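Local atomic coordinates of actin depolymerization factor 2 (PDB entry 2XFA), a protein that probably binds actin and promotes the disassembly and turnover of actin filaments in the malaria parasite Plasmodium berghei. Residues K126-T131 with E139-I144; M61-N66 with A77-P82; Y31-I36 with N65-T70; I17-R22 with I42-L47. All blocks are in the same frame, centred on the assembly; numbering follows the deposited sequence.

Contact 1 of 4, residues K126-T131 with E139-I144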
loop_
_atom_site.group_PDB
_atom_site.type_symbol
_atom_site.label_atom_id
_atom_site.label_comp_id
_atom_site.label_asym_id
_atom_site.label_seq_id
_atom_site.Cartn_x
_atom_site.Cartn_y
_atom_site.Cartn_z
ATOM N N LYS A 126 3.667 8.980 -4.406
ATOM C CA LYS A 126 2.262 9.363 -4.438
ATOM C C LYS A 126 1.440 8.534 -3.471
ATOM O O LYS A 126 1.658 7.332 -3.314
ATOM C CB LYS A 126 1.688 9.233 -5.847
ATOM C CG LYS A 126 0.370 9.937 -6.009
ATOM C CD LYS A 126 0.084 10.176 -7.469
ATOM C CE LYS A 126 -1.041 11.166 -7.660
ATOM N NZ LYS A 126 -1.429 11.261 -9.097
ATOM N N SER A 127 0.507 9.198 -2.806
ATOM C CA SER A 127 -0.402 8.524 -1.897
ATOM C C SER A 127 -1.772 8.432 -2.578
ATOM O O SER A 127 -2.241 9.417 -3.159
ATOM C CB SER A 127 -0.494 9.310 -0.601
ATOM O OG SER A 127 -1.377 8.652 0.284
ATOM N N LEU A 128 -2.396 7.256 -2.520
ATOM C CA LEU A 128 -3.635 6.983 -3.254
ATOM C C LEU A 128 -4.691 6.388 -2.345
ATOM O O LEU A 128 -4.385 5.644 -1.444
ATOM C CB LEU A 128 -3.383 5.946 -4.356
ATOM C CG LEU A 128 -2.277 6.209 -5.374
ATOM C CD1 LEU A 128 -2.144 5.061 -6.354
ATOM C CD2 LEU A 128 -2.609 7.483 -6.094
ATOM N N GLU A 129 -5.944 6.695 -2.616
ATOM C CA GLU A 129 -7.031 6.012 -1.959
ATOM C C GLU A 129 -7.871 5.351 -3.045
ATOM O O GLU A 129 -8.273 6.016 -4.021
ATOM C CB GLU A 129 -7.871 6.984 -1.131
ATOM C CG GLU A 129 -9.012 6.308 -0.342
ATOM C CD GLU A 129 -9.875 7.318 0.418
ATOM O OE1 GLU A 129 -9.312 8.140 1.180
ATOM O OE2 GLU A 129 -11.115 7.291 0.251
ATOM N N ILE A 130 -8.093 4.052 -2.872
ATOM C CA ILE A 130 -8.909 3.239 -3.771
ATOM C C ILE A 130 -10.050 2.563 -2.998
ATOM O O ILE A 130 -9.841 1.850 -2.024
ATOM C CB ILE A 130 -8.071 2.153 -4.457
ATOM C CG1 ILE A 130 -6.931 2.788 -5.252
ATOM C CG2 ILE A 130 -8.946 1.309 -5.383
ATOM C CD1 ILE A 130 -6.110 1.781 -6.039
ATOM N N THR A 131 -11.269 2.782 -3.467
ATOM C CA THR A 131 -12.445 2.335 -2.752
ATOM C C THR A 131 -13.391 1.557 -3.690
ATOM O O THR A 131 -14.549 1.313 -3.364
ATOM C CB THR A 131 -13.172 3.562 -2.193
ATOM O OG1 THR A 131 -14.290 3.148 -1.397
ATOM C CG2 THR A 131 -13.630 4.469 -3.338
ATOM N N GLU A 139 -7.457 -2.561 -12.624
ATOM C CA GLU A 139 -7.582 -1.591 -13.711
ATOM C C GLU A 139 -7.527 -0.154 -13.198
ATOM O O GLU A 139 -6.965 0.732 -13.825
ATOM C CB GLU A 139 -8.878 -1.818 -14.494
ATOM C CG GLU A 139 -9.110 -0.755 -15.556
ATOM C CD GLU A 139 -10.129 -1.159 -16.620
ATOM O OE1 GLU A 139 -11.108 -1.870 -16.281
ATOM O OE2 GLU A 139 -9.950 -0.744 -17.795
ATOM N N GLU A 140 -8.112 0.073 -12.034
ATOM C CA GLU A 140 -8.159 1.410 -11.486
ATOM C C GLU A 140 -6.759 1.868 -11.074
ATOM O O GLU A 140 -6.339 2.963 -11.406
ATOM C CB GLU A 140 -9.124 1.469 -10.299
ATOM C CG GLU A 140 -9.800 2.817 -10.171
ATOM C CD GLU A 140 -10.924 2.840 -9.149
ATOM O OE1 GLU A 140 -12.111 2.732 -9.559
ATOM O OE2 GLU A 140 -10.616 2.993 -7.943
ATOM N N LEU A 141 -6.033 1.031 -10.346
ATOM C CA LEU A 141 -4.691 1.426 -9.927
ATOM C C LEU A 141 -3.829 1.734 -11.148
ATOM O O LEU A 141 -3.096 2.714 -11.154
ATOM C CB LEU A 141 -4.015 0.339 -9.111
ATOM C CG LEU A 141 -3.173 0.567 -7.855
ATOM C CD1 LEU A 141 -2.161 -0.566 -7.731
ATOM C CD2 LEU A 141 -2.517 1.919 -7.749
ATOM N N LYS A 142 -3.903 0.879 -12.168
ATOM C CA LYS A 142 -3.135 1.115 -13.391
ATOM C C LYS A 142 -3.503 2.466 -14.022
ATOM O O LYS A 142 -2.622 3.274 -14.332
ATOM C CB LYS A 142 -3.296 -0.053 -14.379
ATOM C CG LYS A 142 -2.339 0.008 -15.559
ATOM C CD LYS A 142 -2.352 -1.313 -16.345
ATOM C CE LYS A 142 -1.623 -1.197 -17.685
ATOM N NZ LYS A 142 -0.223 -0.685 -17.543
ATOM N N ALA A 143 -4.804 2.719 -14.156
ATOM C CA ALA A 143 -5.310 3.962 -14.731
ATOM C C ALA A 143 -4.779 5.144 -13.951
ATOM O O ALA A 143 -4.291 6.104 -14.519
ATOM C CB ALA A 143 -6.837 3.970 -14.721
ATOM N N ILE A 144 -4.862 5.069 -12.634
ATOM C CA ILE A 144 -4.328 6.142 -11.809
ATOM C C ILE A 144 -2.835 6.311 -12.054
ATOM O O ILE A 144 -2.359 7.377 -12.416
ATOM C CB ILE A 144 -4.565 5.851 -10.340
ATOM C CG1 ILE A 144 -6.024 6.145 -9.987
ATOM C CG2 ILE A 144 -3.635 6.682 -9.489
ATOM C CD1 ILE A 144 -6.458 5.502 -8.662
HETATM O O HOH W 1 -11.899 3.974 -6.048
#

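Contact 2 of 4, residues M61-N66 with A77-P82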
loop_
_atom_site.group_PDB
_atom_site.type_symbol
_atom_site.label_atom_id
_atom_site.label_comp_id
_atom_site.label_asym_id
_atom_site.label_seq_id
_atom_site.Cartn_x
_atom_site.Cartn_y
_atom_site.Cartn_z
ATOM N N MET A 61 -1.048 -7.215 -9.864
ATOM C CA MET A 61 -1.755 -8.498 -9.761
ATOM C C MET A 61 -1.449 -9.200 -8.440
ATOM O O MET A 61 -2.360 -9.690 -7.751
ATOM C CB MET A 61 -1.415 -9.389 -10.950
ATOM C CG MET A 61 -2.074 -10.744 -10.925
ATOM S SD MET A 61 -1.334 -11.811 -12.171
ATOM C CE MET A 61 0.380 -11.801 -11.647
ATOM N N ARG A 62 -0.171 -9.238 -8.076
ATOM C CA ARG A 62 0.237 -9.875 -6.825
ATOM C C ARG A 62 -0.351 -9.174 -5.601
ATOM O O ARG A 62 -0.781 -9.813 -4.651
ATOM C CB ARG A 62 1.758 -9.884 -6.721
ATOM C CG ARG A 62 2.442 -10.642 -7.848
ATOM C CD ARG A 62 2.693 -12.072 -7.474
ATOM N NE ARG A 62 3.946 -12.224 -6.746
ATOM C CZ ARG A 62 5.065 -12.706 -7.278
ATOM N NH1 ARG A 62 5.099 -13.088 -8.553
ATOM N NH2 ARG A 62 6.153 -12.810 -6.531
ATOM N N ILE A 63 -0.363 -7.848 -5.619
ATOM C CA ILE A 63 -0.958 -7.111 -4.515
ATOM C C ILE A 63 -2.431 -7.423 -4.418
ATOM O O ILE A 63 -2.937 -7.664 -3.339
ATOM C CB ILE A 63 -0.804 -5.593 -4.675
ATOM C CG1 ILE A 63 0.668 -5.206 -4.631
ATOM C CG2 ILE A 63 -1.546 -4.878 -3.574
ATOM C CD1 ILE A 63 0.894 -3.718 -4.909
ATOM N N LYS A 64 -3.103 -7.422 -5.561
ATOM C CA LYS A 64 -4.542 -7.630 -5.600
ATOM C C LYS A 64 -4.918 -8.986 -5.001
ATOM O O LYS A 64 -5.900 -9.107 -4.278
ATOM C CB LYS A 64 -5.051 -7.521 -7.027
ATOM C CG LYS A 64 -6.553 -7.760 -7.163
ATOM C CD LYS A 64 -6.841 -8.871 -8.155
ATOM C CE LYS A 64 -8.313 -9.273 -8.123
ATOM N NZ LYS A 64 -8.624 -10.357 -9.107
ATOM N N ASN A 65 -4.114 -9.999 -5.270
ATOM C CA ASN A 65 -4.434 -11.331 -4.777
ATOM C C ASN A 65 -4.333 -11.412 -3.259
ATOM O O ASN A 65 -4.829 -12.354 -2.668
ATOM C CB ASN A 65 -3.552 -12.381 -5.447
ATOM C CG ASN A 65 -3.929 -12.607 -6.887
ATOM O OD1 ASN A 65 -5.098 -12.478 -7.251
ATOM N ND2 ASN A 65 -2.943 -12.939 -7.721
ATOM N N ASN A 66 -3.716 -10.405 -2.635
ATOM C CA ASN A 66 -3.642 -10.323 -1.165
ATOM C C ASN A 66 -4.735 -9.478 -0.520
ATOM O O ASN A 66 -4.755 -9.321 0.699
ATOM C CB ASN A 66 -2.299 -9.738 -0.701
ATOM C CG ASN A 66 -1.122 -10.654 -0.979
ATOM O OD1 ASN A 66 -0.310 -10.390 -1.871
ATOM N ND2 ASN A 66 -1.018 -11.736 -0.209
ATOM N N ALA A 77 4.232 0.084 -2.128
ATOM C CA ALA A 77 4.766 -0.634 -3.272
ATOM C C ALA A 77 5.841 0.176 -3.986
ATOM O O ALA A 77 5.654 1.351 -4.261
ATOM C CB ALA A 77 3.666 -0.933 -4.245
ATOM N N ASP A 78 6.949 -0.475 -4.315
ATOM C CA ASP A 78 7.997 0.125 -5.146
ATOM C C ASP A 78 7.682 -0.172 -6.612
ATOM O O ASP A 78 8.008 -1.244 -7.115
ATOM C CB ASP A 78 9.341 -0.473 -4.765
ATOM C CG ASP A 78 10.499 0.476 -5.007
ATOM O OD1 ASP A 78 10.266 1.636 -5.421
ATOM O OD2 ASP A 78 11.651 0.051 -4.771
ATOM N N MET A 79 7.015 0.763 -7.280
ATOM C CA MET A 79 6.521 0.544 -8.637
ATOM C C MET A 79 7.567 0.863 -9.695
ATOM O O MET A 79 8.128 1.952 -9.701
ATOM C CB MET A 79 5.289 1.411 -8.879
ATOM C CG MET A 79 4.151 1.118 -7.927
ATOM S SD MET A 79 3.670 -0.614 -8.078
ATOM C CE MET A 79 1.967 -0.520 -7.534
ATOM N N PRO A 80 7.822 -0.087 -10.609
ATOM C CA PRO A 80 8.783 0.121 -11.698
ATOM C C PRO A 80 8.164 0.966 -12.796
ATOM O O PRO A 80 7.393 0.447 -13.601
ATOM C CB PRO A 80 9.041 -1.302 -12.225
ATOM C CG PRO A 80 8.301 -2.245 -11.288
ATOM C CD PRO A 80 7.233 -1.434 -10.642
ATOM N N ILE A 81 8.503 2.247 -12.844
ATOM C CA ILE A 81 7.826 3.144 -13.766
ATOM C C ILE A 81 8.753 3.918 -14.710
ATOM O O ILE A 81 9.580 4.729 -14.282
ATOM C CB ILE A 81 6.885 4.097 -13.021
ATOM C CG1 ILE A 81 5.681 3.322 -12.498
ATOM C CG2 ILE A 81 6.414 5.203 -13.941
ATOM C CD1 ILE A 81 4.734 4.173 -11.719
ATOM N N PRO A 82 8.604 3.666 -16.013
ATOM C CA PRO A 82 9.456 4.308 -17.014
ATOM C C PRO A 82 9.149 5.796 -17.136
ATOM O O PRO A 82 7.982 6.197 -17.143
ATOM C CB PRO A 82 9.084 3.574 -18.306
ATOM C CG PRO A 82 7.695 3.109 -18.084
ATOM C CD PRO A 82 7.603 2.773 -16.625
#

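Contact 3 of 4, residues Y31-I36 with N65-T70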
loop_
_atom_site.group_PDB
_atom_site.type_symbol
_atom_site.label_atom_id
_atom_site.label_comp_id
_atom_site.label_asym_id
_atom_site.label_seq_id
_atom_site.Cartn_x
_atom_site.Cartn_y
_atom_site.Cartn_z
ATOM N N TYR A 31 6.898 -5.007 -2.049
ATOM C CA TYR A 31 5.738 -4.348 -1.500
ATOM C C TYR A 31 5.488 -4.834 -0.099
ATOM O O TYR A 31 5.960 -5.882 0.297
ATOM C CB TYR A 31 4.466 -4.484 -2.364
ATOM C CG TYR A 31 3.858 -5.861 -2.467
ATOM C CD1 TYR A 31 2.986 -6.334 -1.504
ATOM C CD2 TYR A 31 4.135 -6.677 -3.543
ATOM C CE1 TYR A 31 2.425 -7.581 -1.602
ATOM C CE2 TYR A 31 3.574 -7.932 -3.650
ATOM C CZ TYR A 31 2.723 -8.376 -2.675
ATOM O OH TYR A 31 2.167 -9.621 -2.777
ATOM N N ILE A 32 4.777 -4.027 0.664
ATOM C CA ILE A 32 4.453 -4.383 2.031
ATOM C C ILE A 32 2.987 -4.084 2.128
ATOM O O ILE A 32 2.546 -3.082 1.581
ATOM C CB ILE A 32 5.158 -3.504 3.042
ATOM C CG1 ILE A 32 6.670 -3.554 2.832
ATOM C CG2 ILE A 32 4.797 -3.942 4.452
ATOM C CD1 ILE A 32 7.398 -2.329 3.410
ATOM N N ILE A 33 2.234 -4.973 2.779
ATOM C CA ILE A 33 0.850 -4.698 3.106
ATOM C C ILE A 33 0.766 -4.640 4.634
ATOM O O ILE A 33 1.318 -5.490 5.307
ATOM C CB ILE A 33 -0.094 -5.782 2.519
ATOM C CG1 ILE A 33 -0.053 -5.719 0.991
ATOM C CG2 ILE A 33 -1.522 -5.548 2.956
ATOM C CD1 ILE A 33 -0.758 -6.821 0.322
ATOM N N TYR A 34 0.116 -3.607 5.165
ATOM C CA TYR A 34 -0.005 -3.401 6.603
ATOM C C TYR A 34 -1.453 -3.524 6.984
ATOM O O TYR A 34 -2.326 -3.241 6.166
ATOM C CB TYR A 34 0.389 -1.962 6.976
ATOM C CG TYR A 34 1.802 -1.593 6.691
ATOM C CD1 TYR A 34 2.805 -1.882 7.599
ATOM C CD2 TYR A 34 2.142 -0.934 5.519
ATOM C CE1 TYR A 34 4.109 -1.528 7.350
ATOM C CE2 TYR A 34 3.438 -0.588 5.256
ATOM C CZ TYR A 34 4.422 -0.886 6.183
ATOM O OH TYR A 34 5.723 -0.538 5.936
ATOM N N LYS A 35 -1.724 -3.857 8.245
ATOM C CA LYS A 35 -3.097 -3.899 8.683
ATOM C C LYS A 35 -3.191 -3.438 10.123
ATOM O O LYS A 35 -2.191 -3.344 10.827
ATOM C CB LYS A 35 -3.627 -5.330 8.590
ATOM C CG LYS A 35 -2.972 -6.240 9.595
ATOM C CD LYS A 35 -3.257 -7.717 9.320
ATOM C CE LYS A 35 -3.456 -8.470 10.640
ATOM N NZ LYS A 35 -2.630 -9.707 10.730
ATOM N N ILE A 36 -4.399 -3.131 10.565
ATOM C CA ILE A 36 -4.592 -2.845 11.982
ATOM C C ILE A 36 -4.972 -4.133 12.689
ATOM O O ILE A 36 -6.001 -4.737 12.404
ATOM C CB ILE A 36 -5.636 -1.750 12.208
ATOM C CG1 ILE A 36 -5.179 -0.475 11.490
ATOM C CG2 ILE A 36 -5.826 -1.503 13.713
ATOM C CD1 ILE A 36 -6.235 0.602 11.358
ATOM N N ASN A 65 -4.114 -9.999 -5.270
ATOM C CA ASN A 65 -4.434 -11.331 -4.777
ATOM C C ASN A 65 -4.333 -11.412 -3.259
ATOM O O ASN A 65 -4.829 -12.354 -2.668
ATOM C CB ASN A 65 -3.552 -12.381 -5.447
ATOM C CG ASN A 65 -3.929 -12.607 -6.887
ATOM O OD1 ASN A 65 -5.098 -12.478 -7.251
ATOM N ND2 ASN A 65 -2.943 -12.939 -7.721
ATOM N N ASN A 66 -3.716 -10.405 -2.635
ATOM C CA ASN A 66 -3.642 -10.323 -1.165
ATOM C C ASN A 66 -4.735 -9.478 -0.520
ATOM O O ASN A 66 -4.755 -9.321 0.699
ATOM C CB ASN A 66 -2.299 -9.738 -0.701
ATOM C CG ASN A 66 -1.122 -10.654 -0.979
ATOM O OD1 ASN A 66 -0.310 -10.390 -1.871
ATOM N ND2 ASN A 66 -1.018 -11.736 -0.209
ATOM N N LEU A 67 -5.628 -8.919 -1.326
ATOM C CA LEU A 67 -6.664 -8.029 -0.816
ATOM C C LEU A 67 -8.031 -8.685 -0.869
ATOM O O LEU A 67 -8.224 -9.653 -1.596
ATOM C CB LEU A 67 -6.683 -6.735 -1.644
ATOM C CG LEU A 67 -5.327 -6.008 -1.622
ATOM C CD1 LEU A 67 -5.354 -4.780 -2.534
ATOM C CD2 LEU A 67 -4.949 -5.623 -0.182
ATOM N N LYS A 68 -8.994 -8.148 -0.125
ATOM C CA LYS A 68 -10.368 -8.674 -0.176
ATOM C C LYS A 68 -11.359 -7.531 -0.257
ATOM O O LYS A 68 -11.052 -6.413 0.111
ATOM C CB LYS A 68 -10.674 -9.489 1.081
ATOM C CG LYS A 68 -9.670 -10.596 1.377
ATOM C CD LYS A 68 -10.184 -11.518 2.494
ATOM C CE LYS A 68 -9.349 -12.792 2.612
ATOM N NZ LYS A 68 -9.860 -13.696 3.689
ATOM N N ASN A 69 -12.570 -7.831 -0.680
ATOM C CA ASN A 69 -13.600 -6.819 -0.782
ATOM C C ASN A 69 -14.105 -6.361 0.580
ATOM O O ASN A 69 -14.907 -5.457 0.672
ATOM C CB ASN A 69 -14.769 -7.411 -1.525
ATOM C CG ASN A 69 -15.130 -6.632 -2.731
ATOM O OD1 ASN A 69 -14.448 -5.649 -3.089
ATOM N ND2 ASN A 69 -16.197 -7.062 -3.395
ATOM N N THR A 70 -13.688 -7.028 1.644
ATOM C CA THR A 70 -14.347 -6.826 2.924
ATOM C C THR A 70 -13.370 -6.352 3.998
ATOM O O THR A 70 -13.726 -6.301 5.171
ATOM C CB THR A 70 -14.926 -8.148 3.454
ATOM O OG1 THR A 70 -13.841 -9.075 3.580
ATOM C CG2 THR A 70 -16.009 -8.705 2.522
#

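Contact 4 of 4, residues I17-R22 with I42-L47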
loop_
_atom_site.group_PDB
_atom_site.type_symbol
_atom_site.label_atom_id
_atom_site.label_comp_id
_atom_site.label_asym_id
_atom_site.label_seq_id
_atom_site.Cartn_x
_atom_site.Cartn_y
_atom_site.Cartn_z
ATOM N N ILE A 17 8.121 0.517 10.125
ATOM C CA ILE A 17 9.125 1.388 9.535
ATOM C C ILE A 17 10.376 0.589 9.186
ATOM O O ILE A 17 11.044 0.870 8.188
ATOM C CB ILE A 17 9.473 2.589 10.455
ATOM C CG1 ILE A 17 8.198 3.289 10.941
ATOM C CG2 ILE A 17 10.347 3.584 9.724
ATOM C CD1 ILE A 17 7.526 2.598 12.109
ATOM N N TYR A 18 10.682 -0.416 10.002
ATOM C CA TYR A 18 11.795 -1.307 9.712
ATOM C C TYR A 18 11.679 -1.828 8.290
ATOM O O TYR A 18 12.614 -1.716 7.511
ATOM C CB TYR A 18 11.812 -2.488 10.688
ATOM C CG TYR A 18 12.818 -3.574 10.356
ATOM C CD1 TYR A 18 14.184 -3.335 10.444
ATOM C CD2 TYR A 18 12.399 -4.852 9.980
ATOM C CE1 TYR A 18 15.107 -4.328 10.144
ATOM C CE2 TYR A 18 13.319 -5.858 9.688
ATOM C CZ TYR A 18 14.671 -5.584 9.769
ATOM O OH TYR A 18 15.596 -6.561 9.480
ATOM N N GLU A 19 10.528 -2.400 7.953
ATOM C CA GLU A 19 10.353 -3.026 6.642
ATOM C C GLU A 19 10.284 -2.014 5.513
ATOM O O GLU A 19 10.831 -2.238 4.428
ATOM C CB GLU A 19 9.110 -3.922 6.616
ATOM C CG GLU A 19 9.196 -5.137 7.547
ATOM C CD GLU A 19 10.336 -6.094 7.197
ATOM O OE1 GLU A 19 11.009 -5.893 6.157
ATOM O OE2 GLU A 19 10.552 -7.058 7.969
ATOM N N PHE A 20 9.606 -0.902 5.755
ATOM C CA PHE A 20 9.600 0.168 4.763
ATOM C C PHE A 20 11.022 0.615 4.428
ATOM O O PHE A 20 11.378 0.824 3.268
ATOM C CB PHE A 20 8.790 1.364 5.235
ATOM C CG PHE A 20 8.937 2.562 4.326
ATOM C CD1 PHE A 20 8.308 2.593 3.094
ATOM C CD2 PHE A 20 9.741 3.627 4.683
ATOM C CE1 PHE A 20 8.453 3.684 2.244
ATOM C CE2 PHE A 20 9.894 4.720 3.834
ATOM C CZ PHE A 20 9.260 4.749 2.620
ATOM N N ASN A 21 11.849 0.761 5.447
ATOM C CA ASN A 21 13.233 1.157 5.189
ATOM C C ASN A 21 13.991 0.086 4.399
ATOM O O ASN A 21 14.766 0.401 3.507
ATOM C CB ASN A 21 13.955 1.542 6.483
ATOM C CG ASN A 21 13.528 2.918 7.013
ATOM O OD1 ASN A 21 13.552 3.168 8.217
ATOM N ND2 ASN A 21 13.141 3.809 6.109
ATOM N N ARG A 22 13.740 -1.184 4.701
ATOM C CA ARG A 22 14.312 -2.267 3.905
ATOM C C ARG A 22 13.843 -2.205 2.444
ATOM O O ARG A 22 14.582 -2.582 1.540
ATOM C CB ARG A 22 13.998 -3.632 4.536
ATOM C CG ARG A 22 14.907 -3.982 5.712
ATOM C CD ARG A 22 14.378 -5.148 6.538
ATOM N NE ARG A 22 14.246 -6.386 5.772
ATOM C CZ ARG A 22 15.273 -7.146 5.402
ATOM N NH1 ARG A 22 16.512 -6.788 5.719
ATOM N NH2 ARG A 22 15.066 -8.259 4.708
ATOM N N ILE A 42 -0.868 -0.885 14.173
ATOM C CA ILE A 42 -0.662 -1.120 12.745
ATOM C C ILE A 42 0.500 -2.081 12.624
ATOM O O ILE A 42 1.542 -1.862 13.232
ATOM C CB ILE A 42 -0.422 0.166 11.960
ATOM C CG1 ILE A 42 -1.646 1.084 12.110
ATOM C CG2 ILE A 42 -0.097 -0.154 10.478
ATOM C CD1 ILE A 42 -1.608 2.320 11.267
ATOM N N VAL A 43 0.297 -3.175 11.893
ATOM C CA VAL A 43 1.318 -4.223 11.778
ATOM C C VAL A 43 1.536 -4.683 10.313
ATOM O O VAL A 43 0.702 -4.431 9.451
ATOM C CB VAL A 43 0.954 -5.427 12.680
ATOM C CG1 VAL A 43 -0.223 -6.176 12.108
ATOM C CG2 VAL A 43 2.125 -6.358 12.832
ATOM N N VAL A 44 2.663 -5.333 10.048
ATOM C CA VAL A 44 2.957 -5.912 8.744
ATOM C C VAL A 44 2.092 -7.150 8.498
ATOM O O VAL A 44 2.088 -8.086 9.296
ATOM C CB VAL A 44 4.426 -6.345 8.660
ATOM C CG1 VAL A 44 4.678 -7.105 7.370
ATOM C CG2 VAL A 44 5.330 -5.149 8.764
ATOM N N ASP A 45 1.348 -7.153 7.403
ATOM C CA ASP A 45 0.507 -8.287 7.068
ATOM C C ASP A 45 1.214 -9.208 6.067
ATOM O O ASP A 45 1.215 -10.427 6.219
ATOM C CB ASP A 45 -0.813 -7.785 6.498
ATOM C CG ASP A 45 -1.697 -8.915 5.983
ATOM O OD1 ASP A 45 -1.575 -10.058 6.498
ATOM O OD2 ASP A 45 -2.521 -8.651 5.070
ATOM N N VAL A 46 1.818 -8.611 5.044
ATOM C CA VAL A 46 2.469 -9.360 3.975
ATOM C C VAL A 46 3.707 -8.620 3.506
ATOM O O VAL A 46 3.720 -7.373 3.442
ATOM C CB VAL A 46 1.538 -9.498 2.730
ATOM C CG1 VAL A 46 2.254 -10.193 1.579
ATOM C CG2 VAL A 46 0.245 -10.210 3.079
ATOM N N LEU A 47 4.736 -9.388 3.167
ATOM C CA LEU A 47 5.956 -8.861 2.573
ATOM C C LEU A 47 6.278 -9.636 1.311
ATOM O O LEU A 47 6.389 -10.856 1.353
ATOM C CB LEU A 47 7.133 -9.033 3.536
ATOM C CG LEU A 47 7.240 -8.062 4.707
ATOM C CD1 LEU A 47 8.251 -8.552 5.719
ATOM C CD2 LEU A 47 7.643 -6.709 4.204
#

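Contact 1 of 4, residues K126-T131 with E139-I144
E140 meets I130 alongside: its chain runs past the isoleucine in the opposite direction, and OE2 comes 3.5 Å from I130 CG2. Its extended chain brings the carboxylate to the border of the contact, where a glutamate can also bond water. A water accepts the amide hydrogen of T131 N at 2.9 Å and donates to E140 OE2, joining the helix to the residue just past the strand, no direct hydrogen bond linking the segments. One residue on, L141 is buried and crosses both strand side chains at about a right angle. Its CG receives I130 CD1 at 3.7 Å, and its CD2 is pressed tightly against L128 CD1 at 3.5 Å. A turn further, I144 slides past L128, running the opposite way. With CG1 beside its backbone N (chi1 -77°), I144 turns CG2 to L128 CD2 at 3.6 Å, while its CD1 reaches more loosely toward I130 CG1. The branched residues L128 and I130, two apart on one strand face, thus meet successive turns of the helix. The axes lie 10.1 Å apart at 147°: the C-terminal helix packed on the edge strand 126-130, which pairs in parallel with strand 89-97, an arrangement of the ADF-homology fold.

Contact 2 of 4, residues M61-N66 with A77-P82
I63 carries its CG1 branch beside the backbone N (chi1 -64°) and then runs extended (chi2 175°), a shape that sends CD1 off helix 56-65 to A77 and M79 on strand 73-81. This is a helix lying over the central sheet of the ADF-homology fold, and here a single isoleucine spans the gap. M79 bends to meet it: with chi2 at -59° its flexible chain curls back, and the terminal methyl comes nearer the helix than its starting direction would suggest.

The contact is purely apolar and small, only 69 Å² in all. I63 CD1 lies 4.0 Å from A77 CB, and a residue as short as alanine fits beneath an isoleucine reaching down from a helix. The other approach is to M79, whose CE is 4.3 Å from I63 CD1; the sulfur is set further back, with SD 5.2 Å from that same I63 CD1. A77 and M79 are two residues apart and so share a face of the strand, while D78 between them turns to the other face, toward H27. Backbone bonds to Y93 and R91 of strand 89-97 hold A77 and M79 within the sheet. On the helix, R62 points another way and forms a salt bridge with E48. The two strand methyls themselves touch beneath the isoleucine, A77 CB lying 3.7 Å from M79 CE.

Contact 3 of 4, residues Y31-I36 with N65-T70
I33 and N66 make the close carbon contact of this pair: the isoleucine's CD1 ends 3.5 Å from N66 CB, the two side chains crossing at a slant. Beside it, I33 CD1 also faces L67 CD2 at a looser 4.4 Å, so one strand methyl is met by two consecutive residues of the loop. Y31 approaches the same asparagine with its hydroxyl end. The N66 amide stands at the edge of the tyrosine ring, near the ring plane, and the two planes are turned 56° apart.

The long, rigid phenol suits this task because it carries a polar group from the buried strand up to the level of the loop. Its CG sits between the backbone N and the carbonyl carbon (chi1 68°), which raises the ring over the sheet. In the ADF-homology fold this loop carries the chain from helix 56-65 back into the sheet at strand 73-81, and L67 fills the space beneath it as a buried apolar residue.

Further out, the sheet sets I33 in place: its backbone bonds to D45 and V46 on one side, while its side chain touches R73 on the other neighbouring strand. The loop has its own fastenings. K68 O accepts a hydrogen bond from W97 NE1, and the N69 amide uses both ends, OD1 taking I134 N and ND2 reaching D133 OD2.

Contact 4 of 4, residues I17-R22 with I42-L47
E19 and L47 cross at about a right angle. L47 sets its methyls against the carboxylate itself, CD1 3.5 Å from E19 CD, and more loosely against the stem, CD2 4.0 Å from E19 CB. V44 adds a lighter touch, CG2 to E19 CG at 4.1 Å. The bend at chi2 (-62°) brings the glutamate's carboxylate across the leucine tip, with CB and CG behind it touching L47 CD2 and V44 CG2.

Backbone shape explains why V44 and L47 both face the helix although three residues apart, a spacing that would put them on opposite faces of a regular strand. D45 and V46 together face I33 in a classic beta bulge, and the extra residue resets the facing. Thus helix 14-24 packs on strand 41-48, toward one border of the ADF-homology sheet.

Polar partners also grip the acid. R22 NE, one helical turn on, forms a salt bridge with E19 OE1 at 3.3 Å; the oxygen lies in the guanidinium plane at its edge, but the hydrogen bond is weak, bent to 133°. N29 ND2 also donates to OE1. Near OE2 stands the carboxylate of E15, a like charge that may raise the proton affinity of either acid.

All four contacts reach the same mixed sheet. Contacts 1, 2 and 3 lie on one face, beneath helices 137-146 and 56-65 and the loop after the latter, while contact 4 packs helix 14-24 on the other. Contacts 1 and 2 have centres about 11 Å apart and meet where L141 CD1 lies 4.1 Å from M79 CE. Contacts 2 and 3 share N65 and N66, and I63 CG1 rests 3.9 Å from Y31 CG. Contact 3 joins contact 4 through neighbouring strands, with I33 O 2.7 Å from D45 N. Contacts 1 and 4, their centres about 21 Å apart, lie on opposite sides of the chain's centre.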